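Local coordinates for protein dTDP-4-dehydrorhamnose 3,5-epimerase (Bacillus anthracis str. Ames, PDB 3RYK) that inverts C3 and C5 of a dTDP-linked 4-keto sugar on the way to dTDP-L-rhamnose, at residues A[187-190]-A[191-194]; A[161-164]-A[165-168]; A[88-91]-A[92-95]. All blocks are in the same frame, centred on the assembly; numbering follows the deposited sequence.

Contact 1 (A[187-190]-A[191-194]). With POP (pyrophosphate 2-), chain C.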
loop_
_atom_site.group_PDB
_atom_site.type_symbol
_atom_site.label_atom_id
_atom_site.label_comp_id
_atom_site.label_asym_id
_atom_site.label_seq_id
_atom_site.Cartn_x
_atom_site.Cartn_y
_atom_site.Cartn_z
ATOM N N ILE A 187 8.445 22.275 7.141
ATOM C CA ILE A 187 8.512 21.527 8.390
ATOM C C ILE A 187 9.506 20.416 8.029
ATOM O O ILE A 187 9.250 19.601 7.172
ATOM C CB ILE A 187 7.138 21.021 8.846
ATOM C CG1 ILE A 187 6.269 22.235 9.187
ATOM C CG2 ILE A 187 7.275 20.075 10.047
ATOM C CD1 ILE A 187 4.798 21.974 9.224
ATOM N N LEU A 188 10.676 20.434 8.655
ATOM C CA LEU A 188 11.725 19.465 8.397
ATOM C C LEU A 188 12.263 18.906 9.687
ATOM O O LEU A 188 12.233 19.595 10.701
ATOM C CB LEU A 188 12.901 20.196 7.738
ATOM C CG LEU A 188 12.671 20.839 6.372
ATOM C CD1 LEU A 188 13.695 21.915 6.009
ATOM C CD2 LEU A 188 12.636 19.718 5.377
ATOM N N SER A 189 12.752 17.674 9.651
ATOM C CA SER A 189 13.340 17.086 10.845
ATOM C C SER A 189 14.752 17.671 10.893
ATOM O O SER A 189 15.290 18.124 9.863
ATOM C CB SER A 189 13.380 15.563 10.775
ATOM O OG SER A 189 14.184 15.126 9.697
ATOM N N ASP A 190 15.358 17.678 12.076
ATOM C CA ASP A 190 16.721 18.204 12.206
ATOM C C ASP A 190 17.680 17.468 11.276
ATOM O O ASP A 190 18.569 18.084 10.680
ATOM C CB ASP A 190 17.215 18.121 13.651
ATOM C CG ASP A 190 16.496 19.082 14.579
ATOM O OD1 ASP A 190 15.719 19.933 14.104
ATOM O OD2 ASP A 190 16.748 19.016 15.797
ATOM N N LYS A 191 17.472 16.153 11.146
ATOM C CA LYS A 191 18.283 15.302 10.283
ATOM C C LYS A 191 18.167 15.767 8.840
ATOM O O LYS A 191 19.135 15.759 8.090
ATOM C CB LYS A 191 17.758 13.880 10.309
ATOM C CG LYS A 191 17.739 13.192 11.665
ATOM C CD LYS A 191 17.072 11.827 11.552
ATOM C CE LYS A 191 17.763 10.895 10.569
ATOM N NZ LYS A 191 17.109 9.580 10.502
ATOM N N ASP A 192 16.956 16.141 8.441
ATOM C CA ASP A 192 16.725 16.605 7.086
ATOM C C ASP A 192 17.283 18.019 6.821
ATOM O O ASP A 192 17.542 18.369 5.670
ATOM C CB ASP A 192 15.238 16.461 6.717
ATOM C CG ASP A 192 14.823 14.990 6.481
ATOM O OD1 ASP A 192 13.658 14.769 6.070
ATOM O OD2 ASP A 192 15.657 14.061 6.683
ATOM N N ARG A 193 17.480 18.826 7.869
ATOM C CA ARG A 193 18.028 20.179 7.677
ATOM C C ARG A 193 19.566 20.190 7.547
ATOM O O ARG A 193 20.132 21.229 7.211
ATOM C CB ARG A 193 17.613 21.148 8.797
ATOM C CG ARG A 193 16.125 21.390 8.934
ATOM C CD ARG A 193 15.839 22.449 10.001
ATOM N NE ARG A 193 14.401 22.622 10.216
ATOM C CZ ARG A 193 13.606 23.463 9.552
ATOM N NH1 ARG A 193 12.306 23.491 9.846
ATOM N NH2 ARG A 193 14.083 24.256 8.593
ATOM N N ILE A 194 20.221 19.050 7.788
ATOM C CA ILE A 194 21.687 18.941 7.702
ATOM C C ILE A 194 22.158 17.981 6.588
ATOM O O ILE A 194 23.257 17.407 6.651
ATOM C CB ILE A 194 22.291 18.499 9.066
ATOM C CG1 ILE A 194 22.123 19.592 10.121
ATOM C CG2 ILE A 194 23.767 18.203 8.910
ATOM C CD1 ILE A 194 23.427 20.060 10.742
HETATM P P1 POP C . 14.100 8.986 8.107
HETATM O O1 POP C . 13.827 7.720 8.890
HETATM O O2 POP C . 15.252 8.712 7.162
HETATM O O3 POP C . 12.870 9.387 7.327
HETATM O O POP C . 14.565 10.146 9.139
HETATM P P2 POP C . 13.691 11.423 9.624
HETATM O O4 POP C . 14.193 12.640 8.883
HETATM O O5 POP C . 13.904 11.625 11.105
HETATM O O6 POP C . 12.206 11.256 9.385
HETATM O O HOH W 1 10.017 22.024 11.806
HETATM O O HOH W 2 14.256 20.867 12.287
HETATM O O HOH W 3 11.939 16.200 7.167
#

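Contact 2 (A[161-164]-A[165-168])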
loop_
_atom_site.group_PDB
_atom_site.type_symbol
_atom_site.label_atom_id
_atom_site.label_comp_id
_atom_site.label_asym_id
_atom_site.label_seq_id
_atom_site.Cartn_x
_atom_site.Cartn_y
_atom_site.Cartn_z
ATOM N N TYR A 161 16.405 -3.446 0.884
ATOM C CA TYR A 161 16.111 -3.090 2.261
ATOM C C TYR A 161 16.815 -1.837 2.739
ATOM O O TYR A 161 17.866 -1.451 2.210
ATOM C CB TYR A 161 16.431 -4.244 3.219
ATOM C CG TYR A 161 15.557 -5.434 2.988
ATOM C CD1 TYR A 161 14.245 -5.432 3.442
ATOM C CD2 TYR A 161 16.033 -6.558 2.340
ATOM C CE1 TYR A 161 13.426 -6.503 3.238
ATOM C CE2 TYR A 161 15.223 -7.651 2.141
ATOM C CZ TYR A 161 13.910 -7.612 2.591
ATOM O OH TYR A 161 13.072 -8.682 2.404
ATOM N N TYR A 162 16.210 -1.213 3.747
ATOM C CA TYR A 162 16.741 -0.005 4.345
ATOM C C TYR A 162 18.057 -0.296 5.069
ATOM O O TYR A 162 18.244 -1.377 5.636
ATOM C CB TYR A 162 15.722 0.622 5.309
ATOM C CG TYR A 162 16.257 1.846 6.007
ATOM C CD1 TYR A 162 16.336 3.064 5.346
ATOM C CD2 TYR A 162 16.671 1.790 7.336
ATOM C CE1 TYR A 162 16.833 4.197 5.979
ATOM C CE2 TYR A 162 17.164 2.915 7.980
ATOM C CZ TYR A 162 17.241 4.119 7.297
ATOM O OH TYR A 162 17.733 5.244 7.930
ATOM N N SER A 163 18.960 0.676 5.011
ATOM C CA SER A 163 20.270 0.597 5.642
ATOM C C SER A 163 20.604 1.979 6.206
ATOM O O SER A 163 21.020 2.879 5.468
ATOM C CB SER A 163 21.330 0.144 4.627
ATOM O OG SER A 163 22.636 0.127 5.199
ATOM N N ALA A 164 20.410 2.155 7.513
ATOM C CA ALA A 164 20.705 3.438 8.167
ATOM C C ALA A 164 22.142 3.886 7.861
ATOM O O ALA A 164 22.444 5.081 7.876
ATOM C CB ALA A 164 20.486 3.323 9.661
ATOM N N ASP A 165 23.007 2.906 7.584
ATOM C CA ASP A 165 24.414 3.105 7.251
ATOM C C ASP A 165 24.593 3.889 5.946
ATOM O O ASP A 165 25.324 4.875 5.898
ATOM C CB ASP A 165 25.068 1.710 7.117
ATOM C CG ASP A 165 26.568 1.755 6.807
ATOM O OD1 ASP A 165 27.168 2.852 6.743
ATOM O OD2 ASP A 165 27.155 0.659 6.629
ATOM N N HIS A 166 23.907 3.434 4.899
ATOM C CA HIS A 166 23.963 4.028 3.559
ATOM C C HIS A 166 22.932 5.123 3.292
ATOM O O HIS A 166 22.898 5.696 2.204
ATOM C CB HIS A 166 23.776 2.900 2.543
ATOM C CG HIS A 166 24.830 1.844 2.640
ATOM N ND1 HIS A 166 24.790 0.845 3.589
ATOM C CD2 HIS A 166 25.953 1.632 1.916
ATOM C CE1 HIS A 166 25.847 0.064 3.447
ATOM N NE2 HIS A 166 26.568 0.520 2.439
ATOM N N ASP A 167 22.106 5.412 4.286
ATOM C CA ASP A 167 21.079 6.424 4.156
ATOM C C ASP A 167 21.763 7.796 4.012
ATOM O O ASP A 167 22.546 8.196 4.875
ATOM C CB ASP A 167 20.161 6.337 5.381
ATOM C CG ASP A 167 18.961 7.239 5.292
ATOM O OD1 ASP A 167 18.839 7.994 4.312
ATOM O OD2 ASP A 167 18.130 7.191 6.220
ATOM N N SER A 168 21.487 8.495 2.910
ATOM C CA SER A 168 22.079 9.812 2.645
ATOM C C SER A 168 21.018 10.756 2.028
ATOM O O SER A 168 19.824 10.560 2.229
ATOM C CB SER A 168 23.308 9.654 1.740
ATOM O OG SER A 168 23.999 10.882 1.542
#

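Contact 3 (A[88-91]-A[92-95])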
loop_
_atom_site.group_PDB
_atom_site.type_symbol
_atom_site.label_atom_id
_atom_site.label_comp_id
_atom_site.label_asym_id
_atom_site.label_seq_id
_atom_site.Cartn_x
_atom_site.Cartn_y
_atom_site.Cartn_z
ATOM N N GLN A 88 19.852 6.250 -1.173
ATOM C CA GLN A 88 20.642 5.313 -0.401
ATOM C C GLN A 88 21.828 5.016 -1.307
ATOM O O GLN A 88 21.647 4.568 -2.440
ATOM C CB GLN A 88 19.827 4.064 -0.058
ATOM C CG GLN A 88 20.398 3.281 1.100
ATOM C CD GLN A 88 19.532 2.120 1.522
ATOM O OE1 GLN A 88 18.837 2.209 2.535
ATOM N NE2 GLN A 88 19.489 1.075 0.713
ATOM N N LYS A 89 23.042 5.309 -0.835
ATOM C CA LYS A 89 24.237 5.057 -1.632
ATOM C C LYS A 89 24.494 3.577 -1.835
ATOM O O LYS A 89 24.200 2.766 -0.949
ATOM C CB LYS A 89 25.506 5.630 -0.959
ATOM C CG LYS A 89 25.671 7.148 -0.893
ATOM C CD LYS A 89 26.978 7.491 -0.151
ATOM C CE LYS A 89 27.361 8.979 -0.205
ATOM N NZ LYS A 89 26.366 9.932 0.345
ATOM N N ASN A 90 25.023 3.225 -3.009
ATOM C CA ASN A 90 25.371 1.829 -3.289
ATOM C C ASN A 90 26.442 1.379 -2.292
ATOM O O ASN A 90 27.069 2.217 -1.640
ATOM C CB ASN A 90 25.776 1.564 -4.756
ATOM C CG ASN A 90 24.603 1.103 -5.635
ATOM O OD1 ASN A 90 23.970 0.075 -5.359
ATOM N ND2 ASN A 90 24.389 1.789 -6.740
ATOM N N PRO A 91 26.637 0.058 -2.155
ATOM C CA PRO A 91 25.957 -1.055 -2.850
ATOM C C PRO A 91 24.476 -1.303 -2.521
ATOM O O PRO A 91 23.929 -2.298 -2.995
ATOM C CB PRO A 91 26.781 -2.272 -2.422
ATOM C CG PRO A 91 27.360 -1.890 -1.120
ATOM C CD PRO A 91 27.645 -0.432 -1.198
ATOM N N LYS A 92 23.829 -0.426 -1.751
ATOM C CA LYS A 92 22.431 -0.613 -1.396
ATOM C C LYS A 92 21.483 0.434 -2.003
ATOM O O LYS A 92 20.608 0.962 -1.310
ATOM C CB LYS A 92 22.312 -0.656 0.132
ATOM C CG LYS A 92 23.222 -1.723 0.746
ATOM C CD LYS A 92 23.134 -1.792 2.252
ATOM C CE LYS A 92 24.154 -2.793 2.791
ATOM N NZ LYS A 92 24.162 -2.915 4.282
ATOM N N ALA A 93 21.644 0.715 -3.297
ATOM C CA ALA A 93 20.787 1.690 -3.980
ATOM C C ALA A 93 19.384 1.100 -4.077
ATOM O O ALA A 93 19.227 -0.119 -4.238
ATOM C CB ALA A 93 21.322 2.043 -5.368
ATOM N N GLN A 94 18.379 1.965 -3.959
ATOM C CA GLN A 94 16.972 1.556 -4.018
ATOM C C GLN A 94 16.138 2.140 -5.151
ATOM O O GLN A 94 16.193 3.342 -5.425
ATOM C CB GLN A 94 16.270 2.021 -2.743
ATOM C CG GLN A 94 16.663 1.358 -1.428
ATOM C CD GLN A 94 16.092 2.108 -0.237
ATOM O OE1 GLN A 94 16.197 3.332 -0.164
ATOM N NE2 GLN A 94 15.538 1.381 0.721
ATOM N N THR A 95 15.375 1.271 -5.810
ATOM C CA THR A 95 14.457 1.682 -6.853
ATOM C C THR A 95 13.244 1.922 -5.969
ATOM O O THR A 95 12.987 1.123 -5.058
ATOM C CB THR A 95 14.082 0.545 -7.803
ATOM O OG1 THR A 95 15.260 0.014 -8.406
ATOM C CG2 THR A 95 13.121 1.037 -8.877
HETATM O O HOH W 4 18.764 4.744 -3.670
#

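Contact 1 (A[187-190]-A[191-194])
Ser189 OG is gripped from two directions: it accepts a hydrogen bond from Asp192 N at 3.2 Å and donates one to O4 of the bound pyrophosphate at 2.6 Å. The hydroxyl lies between its own backbone N and carbonyl carbon (chi1 62°), which turns it toward the first turn of helix 190-193, where it caps the N-H of Asp192. Asp192 OD2 approaches the same phosphate oxygen, O4, to 3.0 Å. The other oxygen of this carboxylate, OD1, reaches back by a short bond to a water that in turn accepts from Ser189 N at 3.0 Å, so a water takes the place of the direct return bond of a capping box. Lys191 bends at its third torsion (chi3 59°) and brings NZ to within 2.9 Å of the bridging O of the pyrophosphate, to which it is hydrogen-bonded.

On another side of the turn, Arg193 runs back, extended from CG to NE, over Leu188. Leu188 CB lies against one face of the guanidinium, displaced toward its rim, and Leu188 CD1 is 3.5 Å from Arg193 NH2. One water in the guanidinium plane accepts from Arg193 NE at 2.7 Å and donates to both Leu188 O and Asp190 OD1, bridging Arg193 and Asp190, whose charged atoms are not in contact. Arg47 of the second subunit packs on Ser189. A serine N-cap whose hydroxyl also holds a phosphoryl oxygen, flanked by Lys191 and Asp192, makes this turn one wall of the pyrophosphate pocket.

Contact 2 (A[161-164]-A[165-168])
The backbone folds over in a tight turn from Ser163 to His166, closed by a weak hydrogen bond of 3.0 Å from His166 N to Ser163 O, with Ala164 and Asp165 at its corners in helical conformations. The side chains of the two end residues brace it as well. Ser163 OG, placed opposite the backbone N (chi1 177°), meets His166 ND1 at 2.8 Å in a hydrogen bond in which either atom could be the donor. The hydroxyl lies at the edge of the imidazole, in its plane, and so helps to fix the rotation of the ring. Ser163 OG also touches Asp165 CB at 3.5 Å.

The residues flanking the turn also meet: the phenol of Tyr162, just before it, reaches Asp167, just after it. Tyr162 OH donates to Asp167 OD2 at 2.6 Å, meeting that oxygen on its anti side and 17° out of the carboxylate plane. OD2 lies in the plane of the phenol ring, at its edge, and comes to 3.3 Å from Tyr162 CE1, while the ring and carboxylate planes stand 81° apart.

Around the pair, Asp167 touches His86 of strand 82-88, and Tyr162 packs on Glu52 of the second subunit. The carboxylate of Asp167 also approaches the bound pyrophosphate to about 3 Å between nearest atoms. The arrangement is a beta-turn leading into strand 167-169, outermost in its sheet within this chain, of the jelly roll-like fold, with a tyrosine bond orienting an aspartate of the pyrophosphate pocket.

Contact 3 (A[88-91]-A[92-95])
Asn90 and Ala93 meet where the chain doubles back in a type VI turn, Lys89 to Lys92, built on a cis peptide bond before Pro91. This turn leaves strand 82-88 of the jelly roll-like fold and heads for strand 96-100. It is closed by a weak bond of 3.3 Å from Lys92 N to Lys89 O. Asn90 OD1 adds a side-chain bond, accepting from Ala93 N at 3.2 Å; the donor stands above the carbonyl plane, 69° out of it, and the amide rests against Ala93 CB, with OD1 3.3 Å away.

At the base of the turn, the Gln88 side chain runs alongside the returning chain. Its CG is anti to the backbone N (chi1 -161°), and the extended chain carries NE2 toward Lys92 O in a nearly straight approach whose modelled length is too short to be trusted. Backbone contact continues with Ala93 CA, which directs a C-H at Gln88 O over 3.4 Å.

The amide of Gln94 stacks on that of Gln88, their planes 20° apart and their CD atoms separated by 3.9 Å. Both amides are positioned by the loop that follows strand 152-158: Gln88 OE1 accepts from Ser163 N, and Gln94 NE2 donates to Glu160 O. Finally, a single water joins the two arms by accepting from both Gln88 N, at 3.1 Å, and Gln94 N, at 2.8 Å.

Contacts 2 and 3 lie side by side, their centres 8 Å apart, and are bonded directly: besides the bond to the Gln88 amide, Lys89 N meets His166 O at 3.1 Å. The cis-proline turn thus backs the turn that carries Asp167. Contact 1, further along the chain, does not touch either; its nearest atoms are about 5 Å from contact 2 and about 10 Å from contact 3. Contacts 1 and 2 share the pyrophosphate, for which 187-194 supplies Ser189, Lys191 and Asp192, and 161-168 supplies Asp167. Contact 3 stands behind this pocket, the Gln88 side chain about 9 Å from the ligand.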